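Local coordinates for protein predicted component of a thermophile-specific DNA repair system, contains a RAMP domain (PDB 4N0L) that binds RNA as the Csm3 component of a type III-A CRISPR antiviral defence system, probably as a backbone subunit holding crRNA, and carries a bound zinc ion, at residues A[62-65]-A[66-69]; A[146-149]-A[150-153]; A[249-252]-A[253-257]; A[261-264]-A[265-269]; A[332-335]-A[336-340]. One frame throughout, in Å; residues are numbered along the deposited sequence.

Contact 1: residues A[62-65]-A[66-69]; sequences FELA and WMKS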
loop_
_atom_site.group_PDB
_atom_site.type_symbol
_atom_site.label_atom_id
_atom_site.label_comp_id
_atom_site.label_asym_id
_atom_site.label_seq_id
_atom_site.Cartn_x
_atom_site.Cartn_y
_atom_site.Cartn_z
ATOM N N PHE A 62 5.782 -3.131 4.910
ATOM C CA PHE A 62 5.021 -2.729 6.088
ATOM C C PHE A 62 4.898 -3.850 7.114
ATOM O O PHE A 62 5.022 -3.610 8.314
ATOM C CB PHE A 62 3.623 -2.246 5.708
ATOM C CG PHE A 62 2.777 -1.878 6.895
ATOM C CD1 PHE A 62 3.065 -0.747 7.641
ATOM C CD2 PHE A 62 1.709 -2.678 7.281
ATOM C CE1 PHE A 62 2.296 -0.409 8.741
ATOM C CE2 PHE A 62 0.937 -2.345 8.381
ATOM C CZ PHE A 62 1.232 -1.210 9.112
ATOM N N GLU A 63 4.630 -5.065 6.647
ATOM C CA GLU A 63 4.429 -6.182 7.563
ATOM C C GLU A 63 5.707 -6.466 8.352
ATOM O O GLU A 63 5.649 -6.763 9.544
ATOM C CB GLU A 63 3.946 -7.434 6.812
ATOM C CG GLU A 63 4.985 -8.155 5.965
ATOM C CD GLU A 63 4.397 -9.347 5.227
ATOM O OE1 GLU A 63 3.278 -9.771 5.581
ATOM O OE2 GLU A 63 5.056 -9.868 4.304
ATOM N N LEU A 64 6.856 -6.333 7.693
ATOM C CA LEU A 64 8.149 -6.484 8.357
ATOM C C LEU A 64 8.380 -5.381 9.380
ATOM O O LEU A 64 8.824 -5.641 10.498
ATOM C CB LEU A 64 9.285 -6.486 7.333
ATOM C CG LEU A 64 9.433 -7.753 6.493
ATOM C CD1 LEU A 64 10.566 -7.593 5.492
ATOM C CD2 LEU A 64 9.663 -8.964 7.390
ATOM N N ALA A 65 8.087 -4.147 8.985
ATOM C CA ALA A 65 8.253 -2.999 9.870
ATOM C C ALA A 65 7.314 -3.099 11.064
ATOM O O ALA A 65 7.694 -2.779 12.188
ATOM C CB ALA A 65 8.013 -1.703 9.115
ATOM N N TRP A 66 6.088 -3.547 10.810
ATOM C CA TRP A 66 5.099 -3.733 11.866
ATOM C C TRP A 66 5.582 -4.780 12.860
ATOM O O TRP A 66 5.508 -4.578 14.073
ATOM C CB TRP A 66 3.749 -4.144 11.274
ATOM C CG TRP A 66 2.639 -4.250 12.279
ATOM C CD1 TRP A 66 1.977 -5.385 12.652
ATOM C CD2 TRP A 66 2.053 -3.179 13.030
ATOM N NE1 TRP A 66 1.019 -5.088 13.591
ATOM C CE2 TRP A 66 1.045 -3.741 13.840
ATOM C CE3 TRP A 66 2.284 -1.802 13.098
ATOM C CZ2 TRP A 66 0.271 -2.973 14.707
ATOM C CZ3 TRP A 66 1.513 -1.041 13.961
ATOM C CH2 TRP A 66 0.519 -1.628 14.754
ATOM N N MET A 67 6.083 -5.892 12.330
ATOM C CA MET A 67 6.609 -6.984 13.142
ATOM C C MET A 67 7.739 -6.512 14.055
ATOM O O MET A 67 7.706 -6.742 15.264
ATOM C CB MET A 67 7.099 -8.123 12.242
ATOM C CG MET A 67 7.680 -9.313 12.989
ATOM S SD MET A 67 8.548 -10.472 11.905
ATOM C CE MET A 67 10.061 -9.573 11.572
ATOM N N LYS A 68 8.737 -5.853 13.472
ATOM C CA LYS A 68 9.903 -5.400 14.227
ATOM C C LYS A 68 9.592 -4.269 15.205
ATOM O O LYS A 68 10.169 -4.211 16.289
ATOM C CB LYS A 68 11.021 -4.971 13.276
ATOM C CG LYS A 68 11.893 -6.130 12.812
ATOM C CD LYS A 68 12.310 -6.001 11.358
ATOM C CE LYS A 68 13.068 -7.244 10.908
ATOM N NZ LYS A 68 13.222 -7.320 9.428
ATOM N N SER A 69 8.684 -3.374 14.825
ATOM C CA SER A 69 8.325 -2.243 15.679
ATOM C C SER A 69 7.677 -2.702 16.984
ATOM O O SER A 69 7.726 -2.001 17.993
ATOM C CB SER A 69 7.385 -1.287 14.942
ATOM O OG SER A 69 6.110 -1.874 14.755
#

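Contact 2: residues A[146-149]-A[150-153]; sequences DPYG and RYRD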
loop_
_atom_site.group_PDB
_atom_site.type_symbol
_atom_site.label_atom_id
_atom_site.label_comp_id
_atom_site.label_asym_id
_atom_site.label_seq_id
_atom_site.Cartn_x
_atom_site.Cartn_y
_atom_site.Cartn_z
ATOM N N ASP A 146 4.184 -25.460 18.081
ATOM C CA ASP A 146 3.107 -24.481 18.139
ATOM C C ASP A 146 3.549 -23.239 18.904
ATOM O O ASP A 146 3.736 -23.288 20.119
ATOM C CB ASP A 146 1.860 -25.095 18.786
ATOM C CG ASP A 146 0.717 -24.106 18.903
ATOM O OD1 ASP A 146 -0.084 -24.231 19.854
ATOM O OD2 ASP A 146 0.611 -23.213 18.036
ATOM N N PRO A 147 3.728 -22.121 18.186
ATOM C CA PRO A 147 4.206 -20.873 18.784
ATOM C C PRO A 147 3.084 -20.041 19.398
ATOM O O PRO A 147 3.355 -19.001 19.995
ATOM C CB PRO A 147 4.828 -20.146 17.595
ATOM C CG PRO A 147 3.973 -20.565 16.445
ATOM C CD PRO A 147 3.575 -22.002 16.723
ATOM N N TYR A 148 1.843 -20.492 19.246
ATOM C CA TYR A 148 0.689 -19.708 19.679
ATOM C C TYR A 148 0.076 -20.205 20.986
ATOM O O TYR A 148 -1.049 -19.835 21.328
ATOM C CB TYR A 148 -0.370 -19.696 18.577
ATOM C CG TYR A 148 0.126 -19.082 17.292
ATOM C CD1 TYR A 148 0.743 -17.837 17.291
ATOM C CD2 TYR A 148 -0.009 -19.748 16.082
ATOM C CE1 TYR A 148 1.204 -17.270 16.121
ATOM C CE2 TYR A 148 0.451 -19.189 14.902
ATOM C CZ TYR A 148 1.058 -17.948 14.929
ATOM O OH TYR A 148 1.518 -17.383 13.764
ATOM N N GLY A 149 0.820 -21.032 21.713
ATOM C CA GLY A 149 0.335 -21.609 22.954
ATOM C C GLY A 149 -0.062 -20.562 23.977
ATOM O O GLY A 149 -1.098 -20.682 24.632
ATOM N N ARG A 150 0.763 -19.528 24.112
ATOM C CA ARG A 150 0.519 -18.474 25.091
ATOM C C ARG A 150 -0.641 -17.559 24.703
ATOM O O ARG A 150 -1.128 -16.789 25.528
ATOM C CB ARG A 150 1.783 -17.635 25.286
ATOM C CG ARG A 150 2.079 -16.724 24.114
ATOM C CD ARG A 150 3.403 -15.999 24.274
ATOM N NE ARG A 150 3.304 -14.878 25.206
ATOM C CZ ARG A 150 4.333 -14.122 25.573
ATOM N NH1 ARG A 150 5.544 -14.366 25.090
ATOM N NH2 ARG A 150 4.153 -13.120 26.424
ATOM N N TYR A 151 -1.076 -17.631 23.450
ATOM C CA TYR A 151 -2.165 -16.777 22.982
ATOM C C TYR A 151 -3.496 -17.517 22.946
ATOM O O TYR A 151 -4.560 -16.905 23.061
ATOM C CB TYR A 151 -1.836 -16.203 21.600
ATOM C CG TYR A 151 -0.508 -15.479 21.567
ATOM C CD1 TYR A 151 -0.348 -14.257 22.208
ATOM C CD2 TYR A 151 0.590 -16.024 20.911
ATOM C CE1 TYR A 151 0.863 -13.594 22.193
ATOM C CE2 TYR A 151 1.808 -15.365 20.888
ATOM C CZ TYR A 151 1.937 -14.153 21.532
ATOM O OH TYR A 151 3.145 -13.495 21.514
ATOM N N ARG A 152 -3.432 -18.838 22.815
ATOM C CA ARG A 152 -4.641 -19.649 22.730
ATOM C C ARG A 152 -4.335 -21.117 22.984
ATOM O O ARG A 152 -3.249 -21.603 22.660
ATOM C CB ARG A 152 -5.310 -19.480 21.358
ATOM C CG ARG A 152 -4.465 -19.943 20.168
ATOM C CD ARG A 152 -4.860 -21.340 19.696
ATOM N NE ARG A 152 -4.051 -21.793 18.568
ATOM C CZ ARG A 152 -2.890 -22.431 18.694
ATOM N NH1 ARG A 152 -2.398 -22.690 19.900
ATOM N NH2 ARG A 152 -2.218 -22.810 17.616
ATOM N N ASP A 153 -5.303 -21.815 23.568
ATOM C CA ASP A 153 -5.204 -23.251 23.769
ATOM C C ASP A 153 -5.428 -23.957 22.441
ATOM O O ASP A 153 -6.418 -23.694 21.761
ATOM C CB ASP A 153 -6.228 -23.722 24.804
ATOM C CG ASP A 153 -6.027 -25.171 25.215
ATOM O OD1 ASP A 153 -6.136 -25.465 26.424
ATOM O OD2 ASP A 153 -5.777 -26.018 24.330
#

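Contact 3: residues A[249-252]-A[253-257]; sequences LKLV and EDQGI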
loop_
_atom_site.group_PDB
_atom_site.type_symbol
_atom_site.label_atom_id
_atom_site.label_comp_id
_atom_site.label_asym_id
_atom_site.label_seq_id
_atom_site.Cartn_x
_atom_site.Cartn_y
_atom_site.Cartn_z
ATOM N N LEU A 249 4.428 3.575 2.239
ATOM C CA LEU A 249 4.997 4.300 1.104
ATOM C C LEU A 249 6.361 4.889 1.463
ATOM O O LEU A 249 7.273 4.913 0.638
ATOM C CB LEU A 249 4.047 5.406 0.636
ATOM C CG LEU A 249 2.672 4.936 0.156
ATOM C CD1 LEU A 249 1.799 6.114 -0.252
ATOM C CD2 LEU A 249 2.815 3.944 -0.990
ATOM N N LYS A 250 6.487 5.365 2.697
ATOM C CA LYS A 250 7.761 5.852 3.220
ATOM C C LYS A 250 8.807 4.738 3.204
ATOM O O LYS A 250 9.973 4.970 2.877
ATOM C CB LYS A 250 7.572 6.402 4.637
ATOM C CG LYS A 250 8.838 6.495 5.475
ATOM C CD LYS A 250 9.792 7.544 4.944
ATOM C CE LYS A 250 10.943 7.769 5.911
ATOM N NZ LYS A 250 11.973 8.676 5.342
ATOM N N LEU A 251 8.379 3.528 3.559
ATOM C CA LEU A 251 9.254 2.361 3.548
ATOM C C LEU A 251 9.709 2.013 2.136
ATOM O O LEU A 251 10.859 1.626 1.923
ATOM C CB LEU A 251 8.551 1.162 4.178
ATOM C CG LEU A 251 8.296 1.260 5.682
ATOM C CD1 LEU A 251 7.349 0.164 6.128
ATOM C CD2 LEU A 251 9.606 1.193 6.453
ATOM N N VAL A 252 8.795 2.134 1.178
ATOM C CA VAL A 252 9.116 1.892 -0.224
ATOM C C VAL A 252 10.138 2.923 -0.715
ATOM O O VAL A 252 11.041 2.597 -1.488
ATOM C CB VAL A 252 7.850 1.926 -1.106
ATOM C CG1 VAL A 252 8.216 1.790 -2.574
ATOM C CG2 VAL A 252 6.905 0.805 -0.705
ATOM N N GLU A 253 9.993 4.165 -0.262
ATOM C CA GLU A 253 10.972 5.211 -0.563
ATOM C C GLU A 253 12.357 4.840 -0.029
ATOM O O GLU A 253 13.352 4.949 -0.742
ATOM C CB GLU A 253 10.530 6.562 0.015
ATOM C CG GLU A 253 9.277 7.140 -0.641
ATOM C CD GLU A 253 8.892 8.510 -0.098
ATOM O OE1 GLU A 253 9.264 8.829 1.049
ATOM O OE2 GLU A 253 8.202 9.265 -0.818
ATOM N N ASP A 254 12.408 4.389 1.221
ATOM C CA ASP A 254 13.676 4.076 1.880
ATOM C C ASP A 254 14.345 2.806 1.357
ATOM O O ASP A 254 15.569 2.683 1.398
ATOM C CB ASP A 254 13.470 3.932 3.392
ATOM C CG ASP A 254 13.159 5.250 4.072
ATOM O OD1 ASP A 254 12.690 5.215 5.229
ATOM O OD2 ASP A 254 13.371 6.315 3.455
ATOM N N GLN A 255 13.548 1.856 0.878
ATOM C CA GLN A 255 14.085 0.542 0.538
ATOM C C GLN A 255 13.912 0.157 -0.933
ATOM O O GLN A 255 14.418 -0.878 -1.364
ATOM C CB GLN A 255 13.443 -0.522 1.436
ATOM C CG GLN A 255 13.939 -0.485 2.880
ATOM C CD GLN A 255 13.153 -1.405 3.798
ATOM O OE1 GLN A 255 12.304 -0.955 4.570
ATOM N NE2 GLN A 255 13.440 -2.701 3.726
ATOM N N GLY A 256 13.198 0.976 -1.700
ATOM C CA GLY A 256 13.043 0.735 -3.128
ATOM C C GLY A 256 11.756 0.016 -3.497
ATOM O O GLY A 256 11.240 -0.784 -2.711
ATOM N N ILE A 257 11.237 0.293 -4.693
ATOM C CA ILE A 257 10.054 -0.405 -5.196
ATOM C C ILE A 257 10.375 -1.856 -5.523
ATOM O O ILE A 257 9.478 -2.690 -5.644
ATOM C CB ILE A 257 9.475 0.269 -6.457
ATOM C CG1 ILE A 257 10.565 0.422 -7.521
ATOM C CG2 ILE A 257 8.875 1.620 -6.120
ATOM C CD1 ILE A 257 10.081 1.070 -8.801
HETATM O O HOH W 1 11.765 8.541 2.373
HETATM O O HOH W 2 12.944 4.160 -3.048
#

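Contact 4: residues A[261-264]-A[265-269]; sequences TSRG and YGRVE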
loop_
_atom_site.group_PDB
_atom_site.type_symbol
_atom_site.label_atom_id
_atom_site.label_comp_id
_atom_site.label_asym_id
_atom_site.label_seq_id
_atom_site.Cartn_x
_atom_site.Cartn_y
_atom_site.Cartn_z
ATOM N N THR A 261 19.470 -9.024 -4.466
ATOM C CA THR A 261 19.812 -9.880 -3.336
ATOM C C THR A 261 20.279 -9.056 -2.133
ATOM O O THR A 261 19.881 -9.317 -0.996
ATOM C CB THR A 261 20.910 -10.891 -3.712
ATOM O OG1 THR A 261 20.527 -11.601 -4.898
ATOM C CG2 THR A 261 21.143 -11.876 -2.575
ATOM N N SER A 262 21.107 -8.048 -2.397
ATOM C CA SER A 262 21.829 -7.343 -1.341
ATOM C C SER A 262 21.124 -6.080 -0.847
ATOM O O SER A 262 20.896 -5.917 0.351
ATOM C CB SER A 262 23.235 -6.977 -1.825
ATOM O OG SER A 262 23.852 -6.035 -0.964
ATOM N N ARG A 263 20.773 -5.190 -1.770
ATOM C CA ARG A 263 20.170 -3.916 -1.395
ATOM C C ARG A 263 18.895 -3.647 -2.185
ATOM O O ARG A 263 18.521 -4.417 -3.073
ATOM C CB ARG A 263 21.166 -2.767 -1.599
ATOM C CG ARG A 263 21.662 -2.631 -3.027
ATOM C CD ARG A 263 22.980 -1.867 -3.136
ATOM N NE ARG A 263 22.811 -0.416 -3.067
ATOM C CZ ARG A 263 23.518 0.387 -2.277
ATOM N NH1 ARG A 263 24.456 -0.112 -1.484
ATOM N NH2 ARG A 263 23.293 1.694 -2.286
ATOM N N GLY A 264 18.224 -2.556 -1.840
ATOM C CA GLY A 264 17.024 -2.142 -2.539
ATOM C C GLY A 264 17.303 -1.771 -3.979
ATOM O O GLY A 264 18.447 -1.520 -4.360
ATOM N N TYR A 265 16.249 -1.733 -4.783
ATOM C CA TYR A 265 16.381 -1.416 -6.196
ATOM C C TYR A 265 15.228 -0.532 -6.652
ATOM O O TYR A 265 14.063 -0.831 -6.383
ATOM C CB TYR A 265 16.434 -2.699 -7.027
ATOM C CG TYR A 265 16.737 -2.474 -8.491
ATOM C CD1 TYR A 265 18.048 -2.359 -8.934
ATOM C CD2 TYR A 265 15.715 -2.383 -9.429
ATOM C CE1 TYR A 265 18.334 -2.154 -10.270
ATOM C CE2 TYR A 265 15.991 -2.178 -10.767
ATOM C CZ TYR A 265 17.303 -2.064 -11.182
ATOM O OH TYR A 265 17.586 -1.861 -12.513
ATOM N N GLY A 266 15.556 0.559 -7.337
ATOM C CA GLY A 266 14.549 1.497 -7.797
ATOM C C GLY A 266 14.138 2.478 -6.716
ATOM O O GLY A 266 13.093 2.322 -6.087
ATOM N N ARG A 267 14.962 3.498 -6.506
ATOM C CA ARG A 267 14.696 4.497 -5.480
ATOM C C ARG A 267 13.611 5.452 -5.973
ATOM O O ARG A 267 13.674 5.935 -7.104
ATOM C CB ARG A 267 15.974 5.272 -5.134
ATOM C CG ARG A 267 17.171 4.395 -4.757
ATOM C CD ARG A 267 16.916 3.548 -3.514
ATOM N NE ARG A 267 17.961 2.544 -3.321
ATOM C CZ ARG A 267 18.019 1.706 -2.289
ATOM N NH1 ARG A 267 17.093 1.748 -1.341
ATOM N NH2 ARG A 267 19.008 0.826 -2.204
ATOM N N VAL A 268 12.612 5.719 -5.136
ATOM C CA VAL A 268 11.471 6.516 -5.579
ATOM C C VAL A 268 11.002 7.538 -4.554
ATOM O O VAL A 268 11.272 7.422 -3.359
ATOM C CB VAL A 268 10.247 5.628 -5.938
ATOM C CG1 VAL A 268 10.559 4.701 -7.106
ATOM C CG2 VAL A 268 9.764 4.850 -4.714
ATOM N N GLU A 269 10.292 8.545 -5.051
ATOM C CA GLU A 269 9.620 9.525 -4.214
ATOM C C GLU A 269 8.134 9.478 -4.520
ATOM O O GLU A 269 7.740 9.486 -5.687
ATOM C CB GLU A 269 10.146 10.934 -4.479
ATOM C CG GLU A 269 11.625 11.142 -4.226
ATOM C CD GLU A 269 12.122 12.453 -4.819
ATOM O OE1 GLU A 269 11.284 13.230 -5.328
ATOM O OE2 GLU A 269 13.345 12.704 -4.784
HETATM O O HOH W 3 18.779 -0.686 0.450
#

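Contact 5: residues A[332-335]-A[336-340]; sequences RPEE and WVERL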
loop_
_atom_site.group_PDB
_atom_site.type_symbol
_atom_site.label_atom_id
_atom_site.label_comp_id
_atom_site.label_asym_id
_atom_site.label_seq_id
_atom_site.Cartn_x
_atom_site.Cartn_y
_atom_site.Cartn_z
ATOM N N ARG A 332 5.401 14.660 1.005
ATOM C CA ARG A 332 5.896 13.293 0.985
ATOM C C ARG A 332 5.110 12.482 2.019
ATOM O O ARG A 332 4.512 13.069 2.923
ATOM C CB ARG A 332 7.402 13.269 1.266
ATOM C CG ARG A 332 8.232 13.941 0.176
ATOM C CD ARG A 332 8.544 12.991 -0.973
ATOM N NE ARG A 332 9.382 11.871 -0.556
ATOM C CZ ARG A 332 10.712 11.880 -0.590
ATOM N NH1 ARG A 332 11.394 10.815 -0.190
ATOM N NH2 ARG A 332 11.359 12.953 -1.022
ATOM N N PRO A 333 5.086 11.141 1.879
ATOM C CA PRO A 333 4.326 10.270 2.787
ATOM C C PRO A 333 4.524 10.595 4.268
ATOM O O PRO A 333 3.545 10.714 5.004
ATOM C CB PRO A 333 4.872 8.880 2.464
ATOM C CG PRO A 333 5.229 8.963 1.029
ATOM C CD PRO A 333 5.733 10.364 0.803
ATOM N N GLU A 334 5.775 10.756 4.684
ATOM C CA GLU A 334 6.094 11.021 6.083
ATOM C C GLU A 334 5.576 12.390 6.525
ATOM O O GLU A 334 5.249 12.595 7.696
ATOM C CB GLU A 334 7.606 10.931 6.299
ATOM C CG GLU A 334 8.063 11.151 7.728
ATOM C CD GLU A 334 9.572 11.225 7.846
ATOM O OE1 GLU A 334 10.251 11.214 6.798
ATOM O OE2 GLU A 334 10.079 11.295 8.987
ATOM N N GLU A 335 5.479 13.321 5.583
ATOM C CA GLU A 335 4.961 14.650 5.883
ATOM C C GLU A 335 3.446 14.629 6.070
ATOM O O GLU A 335 2.908 15.345 6.915
ATOM C CB GLU A 335 5.351 15.638 4.781
ATOM C CG GLU A 335 6.853 15.809 4.626
ATOM C CD GLU A 335 7.220 16.842 3.581
ATOM O OE1 GLU A 335 6.888 16.635 2.395
ATOM O OE2 GLU A 335 7.840 17.862 3.945
ATOM N N TRP A 336 2.762 13.807 5.283
ATOM C CA TRP A 336 1.325 13.613 5.453
ATOM C C TRP A 336 1.003 13.008 6.816
ATOM O O TRP A 336 0.004 13.368 7.439
ATOM C CB TRP A 336 0.758 12.731 4.340
ATOM C CG TRP A 336 0.516 13.471 3.063
ATOM C CD1 TRP A 336 1.280 13.430 1.934
ATOM C CD2 TRP A 336 -0.559 14.377 2.788
ATOM N NE1 TRP A 336 0.742 14.246 0.969
ATOM C CE2 TRP A 336 -0.387 14.843 1.469
ATOM C CE3 TRP A 336 -1.655 14.839 3.528
ATOM C CZ2 TRP A 336 -1.265 15.744 0.872
ATOM C CZ3 TRP A 336 -2.525 15.735 2.935
ATOM C CH2 TRP A 336 -2.326 16.179 1.621
ATOM N N VAL A 337 1.847 12.083 7.265
ATOM C CA VAL A 337 1.672 11.447 8.566
ATOM C C VAL A 337 1.668 12.484 9.683
ATOM O O VAL A 337 0.762 12.513 10.516
ATOM C CB VAL A 337 2.784 10.417 8.853
ATOM C CG1 VAL A 337 2.727 9.959 10.303
ATOM C CG2 VAL A 337 2.657 9.230 7.924
ATOM N N GLU A 338 2.679 13.347 9.672
ATOM C CA GLU A 338 2.863 14.360 10.704
ATOM C C GLU A 338 1.678 15.316 10.816
ATOM O O GLU A 338 1.481 15.951 11.850
ATOM C CB GLU A 338 4.145 15.151 10.437
ATOM C CG GLU A 338 5.415 14.415 10.835
ATOM C CD GLU A 338 6.647 14.936 10.118
ATOM O OE1 GLU A 338 6.554 15.994 9.458
ATOM O OE2 GLU A 338 7.708 14.283 10.211
ATOM N N ARG A 339 0.887 15.410 9.752
ATOM C CA ARG A 339 -0.232 16.346 9.711
ATOM C C ARG A 339 -1.580 15.633 9.615
ATOM O O ARG A 339 -2.561 16.216 9.157
ATOM C CB ARG A 339 -0.067 17.303 8.531
ATOM C CG ARG A 339 1.112 18.248 8.669
ATOM C CD ARG A 339 1.572 18.767 7.316
ATOM N NE ARG A 339 2.770 19.595 7.432
ATOM C CZ ARG A 339 4.001 19.113 7.574
ATOM N NH1 ARG A 339 4.202 17.803 7.620
ATOM N NH2 ARG A 339 5.031 19.942 7.674
ATOM N N LEU A 340 -1.632 14.380 10.057
ATOM C CA LEU A 340 -2.826 13.562 9.858
ATOM C C LEU A 340 -3.984 13.960 10.766
ATOM O O LEU A 340 -5.146 13.857 10.370
ATOM C CB LEU A 340 -2.504 12.087 10.070
ATOM C CG LEU A 340 -2.131 11.315 8.809
ATOM C CD1 LEU A 340 -2.069 9.843 9.124
ATOM C CD2 LEU A 340 -3.131 11.587 7.695
#

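Contact 1: residues A[62-65]-A[66-69]
F62 and W66, one helical turn apart, send their rings off the same flank of the helix and point them the same way. Both side chains start with CG anti to the backbone N (chi1 177° in F62, -175° in W66), which lays the rings side by side. Their planes are nearly parallel but slid apart, so overlap is slight: F62 CZ stands 4.2 Å from W66 CE3, while W66 CB lies over a face of the phenyl ring. A second apolar touch is L64 CD2 to M67 CE at 4.2 Å.

Four successive i to i+4 backbone bonds underlie this packing, the shortest from W66 N to F62 O at 2.7 Å. The last turn adds a side-chain bond, S69 OG donating to W66 O at 2.9 Å from above the carbonyl plane.

The polar ends of E63 and W66 find partners in and beside the zinc site: E63 OE1 pairs with R59 and accepts from N of the zinc ligand H86, and W66 NE1 donates to W109 O. Helix 116-121 covers F62, E63 and W66, helix 74-78 packs on E63, L64 and M67, and helix 238-255 meets F62 and A65, with its Y244 ring against both aromatics.

Contact 2: residues A[146-149]-A[150-153]
R152 grips D146 end-on with two nitrogens, one to each carboxylate oxygen. NH1 reaches D146 OD1 at 2.8 Å, in the guanidinium plane and on the syn lone pair; NH2 meets D146 OD2 at 2.9 Å, on the syn side but out of the carboxylate plane. The two planes are turned 37° apart, so this salt bridge is twisted rather than flat. One face of the guanidinium is covered by Y148 CB, 3.7 Å from R152 CZ, and the tyrosine ring stands nearly perpendicular to that group. A sharp bend at chi2 (99°) folds the arginine back over the turn to place it there.

D146 OD2 also accepts from Y148 N at 3.2 Å, closing an Asx turn; this donor and R152 NH2 reach the oxygen from opposite faces of the carboxylate. The next turn of the chain is gathered on Y148 O, which takes R152 N at 3.0 Å and Y151 N at 3.1 Å, the latter from above the carbonyl plane. Y151 CD2 comes to 4.1 Å from Y148 CD1, and the CG of R150 covers a face of the Y151 ring.

Further out, R152 NE donates to F130 O, and Y148 OH is bonded with V76 O. R150 forms a salt bridge with E105, while helix 133-137 packs on D146, Y148 and R152 through L136, E137 and P133.

Contact 3: residues A[249-252]-A[253-257]
The C-terminal end of helix 238-255 carries this contact, its last turn running out through G256, where phi turns positive (97°), a conformation glycine adopts readily. Backbone i to i+4 bonds continue to the very end: Q255 N donates to L251 O, and G256 N to V252 O at 2.7 Å.

On the outer flank K250 crosses D254 obliquely. The lysine bends at chi2 (68°), which brings CE to 3.2 Å from D254 OD1 and NZ to 3.3 Å from D254 OD2, a salt bridge whose hydrogen bond is weak. A water bridges the pair as well: it accepts from K250 NZ at 3.0 Å and donates to both D254 OD2 and E253 OE1, joining three charged groups. A second water donates to V252 O at 2.9 Å near the helix end.

V252 CG1 meets I257 CG2 at 3.6 Å, a buried apolar touch between side chains that cross just beyond the turn. L251 and Q255 lie side by side, pointing the same way on the face toward helix 51-69, with L251 CD2 3.9 Å from Q255 OE1. E253 keeps its carboxylate inward, where OE2 pairs with R332 and accepts from F270 N.

Helix 51-69 receives L251, V252 and Q255, strand 268-278 receives V252 and I257, and G256 O accepts from R57. Such a glycine with positive phi, whose N-H still donates an i+4 to i bond to the last turn, is typical of helix C-termini.

Contact 4: residues A[261-264]-A[265-269]
R267 lays one face of its guanidinium over the backbone of G264, whose C lies 3.6 Å above the plane, toward the rim of the group. The side chain gets there by bending at chi2 (-62°), which turns it back toward G264, along the chain that precedes it. R267 NH2 then comes to 3.2 Å from G264 O, but the angle is too poor for a hydrogen bond, and the group simply lies over the peptide.

A water does the bridging instead: it accepts from G264 N at 3.0 Å and from R267 NH2 at 3.1 Å, lying in the guanidinium plane at its edge. R263 crosses R267 at about a right angle, their planes 85° apart, and R263 NE stands 4.1 Å from R267 NH2.

The ring of Y265 leads off from the contact, its OH bonded with R21 N. In the backbone, Y265 pairs with G258 of strand 258-259, and G266 with I257 just before that strand, before R267 N reaches T18 OG1 and strand 268-278 begins.

With two like charges this close at the surface, the local potential is probably positive. In a protein that binds RNA, that would be consistent with affinity for an anion, although none is bound here.

Contact 5: residues A[332-335]-A[336-340]
R339 reaches back along the helix so that the edge of its guanidinium meets E335 O. NH1 donates to that oxygen at 2.9 Å, nearly in the guanidinium plane, while the backbone N of R339 makes a long, weak bond to the same atom. The side chain runs extended from CG to NE and turns only at chi4 (79°), setting the group across the end of the helix. NH1 also has a weak salt bridge with E338 OE1, and NE pairs with E326.

E334 and E338 cross obliquely, one turn apart, with carboxylate planes 61° apart and OE2 atoms 4.0 Å from each other. These like charges may be eased by the weak ion pair of E334 OE1 with K250 NZ.

W336 turns its ring inward, CD1 resting 3.4 Å from R332 O, which also accepts from W336 N at 3.0 Å. V337 sets CG2 3.4 Å from P333 O. The indole NE1 donates to I272 O, and helix 238-255 meets W336 and V337 through M246; P333 lies on E253 of that helix and on F270 of strand 268-278.

At the start, E335 OE1 accepts from R332 N at 2.8 Å, on its anti lone pair. R332 is the N-cap residue, and a glutamate at N3 accepting from the N-cap N-H is a common feature of helix N-termini.

In the fold
All five contacts are local and lie in series along the chain; none nests in or crosses another, and none closes a long loop. Contact 1 ends helix 51-69 beside the zinc site, and contact 2 shapes the loop between helices 133-137 and 157-160, about 21 Å away between centres. Contact 3 ends helix 238-255 and touches contact 1 through L251 on A65 and F62. Contact 4 follows after three residues, leading into strand 268-278 of the antiparallel sheet. Contact 5, on the late helix 333-338, joins contact 3 at R332 and P333, and E269 of contact 4 touches R332 as well. Contacts 1, 3, 4 and 5 thus link helices and sheet, while contact 2 stands apart.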